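Side-chain contact in iron-regulated ABC transporter siderophore-binding protein SirA (Staphylococcus aureus subsp. aureus, PDB 3MWF), which binds staphyloferrin B and probably delivers this siderophore to an ABC transporter for iron uptake: residues Ile207-Ser211 / Lys212-Pro216. Sequence-based numbering, arbitrary orientation.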
loop_
_atom_site.group_PDB
_atom_site.type_symbol
_atom_site.label_atom_id
_atom_site.label_comp_id
_atom_site.label_asym_id
_atom_site.label_seq_id
_atom_site.Cartn_x
_atom_site.Cartn_y
_atom_site.Cartn_z
ATOM N N ILE A 207 9.474 -8.619 4.312
ATOM C CA ILE A 207 10.534 -9.609 4.455
ATOM C C ILE A 207 10.722 -10.378 3.165
ATOM O O ILE A 207 9.782 -11.006 2.679
ATOM C CB ILE A 207 10.192 -10.584 5.588
ATOM C CG1 ILE A 207 9.984 -9.785 6.873
ATOM C CG2 ILE A 207 11.283 -11.638 5.752
ATOM C CD1 ILE A 207 9.223 -10.501 7.887
ATOM N N GLN A 208 11.929 -10.323 2.595
ATOM C CA GLN A 208 12.193 -11.089 1.389
ATOM C C GLN A 208 12.733 -12.416 1.834
ATOM O O GLN A 208 13.609 -12.462 2.723
ATOM C CB GLN A 208 13.232 -10.385 0.528
ATOM C CG GLN A 208 12.731 -9.106 0.003
ATOM C CD GLN A 208 13.525 -8.635 -1.223
ATOM O OE1 GLN A 208 13.066 -7.758 -1.935
ATOM N NE2 GLN A 208 14.724 -9.234 -1.472
ATOM N N LEU A 209 12.167 -13.494 1.308
ATOM C CA LEU A 209 12.650 -14.832 1.606
ATOM C C LEU A 209 13.144 -15.528 0.370
ATOM O O LEU A 209 12.496 -15.491 -0.693
ATOM C CB LEU A 209 11.535 -15.667 2.210
ATOM C CG LEU A 209 10.974 -15.097 3.503
ATOM C CD1 LEU A 209 9.833 -15.957 3.948
ATOM C CD2 LEU A 209 12.096 -15.024 4.585
ATOM N N THR A 210 14.266 -16.214 0.514
ATOM C CA THR A 210 14.906 -16.837 -0.637
ATOM C C THR A 210 14.877 -18.353 -0.510
ATOM O O THR A 210 15.171 -19.051 -1.481
ATOM C CB THR A 210 16.366 -16.340 -0.787
ATOM O OG1 THR A 210 17.111 -16.664 0.394
ATOM C CG2 THR A 210 16.408 -14.821 -0.931
ATOM N N SER A 211 14.552 -18.864 0.686
ATOM C CA SER A 211 14.586 -20.306 0.938
ATOM C C SER A 211 13.251 -20.821 1.453
ATOM O O SER A 211 12.668 -20.214 2.336
ATOM C CB SER A 211 15.663 -20.636 1.963
ATOM O OG SER A 211 15.659 -22.027 2.289
ATOM N N LYS A 212 12.794 -21.949 0.905
ATOM C CA LYS A 212 11.573 -22.590 1.397
ATOM C C LYS A 212 11.699 -22.994 2.856
ATOM O O LYS A 212 10.697 -23.131 3.556
ATOM C CB LYS A 212 11.207 -23.811 0.543
ATOM C CG LYS A 212 10.943 -23.458 -0.914
ATOM C CD LYS A 212 10.495 -24.702 -1.668
ATOM C CE LYS A 212 10.738 -24.571 -3.149
ATOM N NZ LYS A 212 12.192 -24.357 -3.453
ATOM N N GLU A 213 12.932 -23.172 3.318
ATOM C CA GLU A 213 13.186 -23.430 4.734
ATOM C C GLU A 213 12.658 -22.321 5.643
ATOM O O GLU A 213 12.438 -22.550 6.831
ATOM C CB GLU A 213 14.683 -23.633 4.999
ATOM C CG GLU A 213 15.226 -24.970 4.539
ATOM C CD GLU A 213 16.377 -25.450 5.412
ATOM O OE1 GLU A 213 16.948 -26.509 5.081
ATOM O OE2 GLU A 213 16.701 -24.785 6.439
ATOM N N SER A 214 12.461 -21.125 5.088
ATOM C CA SER A 214 11.930 -19.992 5.875
ATOM C C SER A 214 10.405 -19.956 5.956
ATOM O O SER A 214 9.834 -19.119 6.626
ATOM C CB SER A 214 12.466 -18.663 5.343
ATOM O OG SER A 214 13.887 -18.719 5.309
ATOM N N ILE A 215 9.746 -20.875 5.256
ATOM C CA ILE A 215 8.283 -20.891 5.238
ATOM C C ILE A 215 7.632 -20.838 6.641
ATOM O O ILE A 215 6.621 -20.149 6.821
ATOM C CB ILE A 215 7.758 -22.045 4.364
ATOM C CG1 ILE A 215 7.886 -21.627 2.884
ATOM C CG2 ILE A 215 6.307 -22.384 4.731
ATOM C CD1 ILE A 215 7.712 -22.793 1.888
ATOM N N PRO A 216 8.221 -21.508 7.656
ATOM C CA PRO A 216 7.601 -21.382 8.978
ATOM C C PRO A 216 7.387 -19.970 9.515
ATOM O O PRO A 216 6.523 -19.777 10.363
ATOM C CB PRO A 216 8.560 -22.183 9.874
ATOM C CG PRO A 216 9.010 -23.289 8.951
ATOM C CD PRO A 216 9.251 -22.567 7.644
#
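S211 and S214 meet through the backbone: S214 N donates to S211 O (2.9 Å, N-H...O angle 160°), and the chain turns here from the end of strand 206-209 into the 3-10 segment 212-216. I215 N bonds to K212 O in the next turn. The S211 side chain adds a second bond. S211 OG accepts from E213 N at 3.1 Å, bent to 142°. With chi1 at 176°, OG sits beside its own carbonyl carbon, on the side of the E213 amide. This bond to the amide two residues on makes an ST turn, and S211 O takes the S214 amide in the i to i+3 bonding of a 3-10 segment. E213 CB rests against S211 OG at 3.3 Å, while the carboxylate leads away. L209 meets S214 with both methyls. L209 CD2 lies 3.7 Å from S214 CB, and L209 CD1 lies 4.0 Å from S214 CB. L209 also packs on I175, M218 and W245. The strand is an outermost one of its sheet, paired antiparallel with strand 173-176. Helix 236-246 flanks the turn: its W245 touches I215 and makes a cation-pi contact with K212.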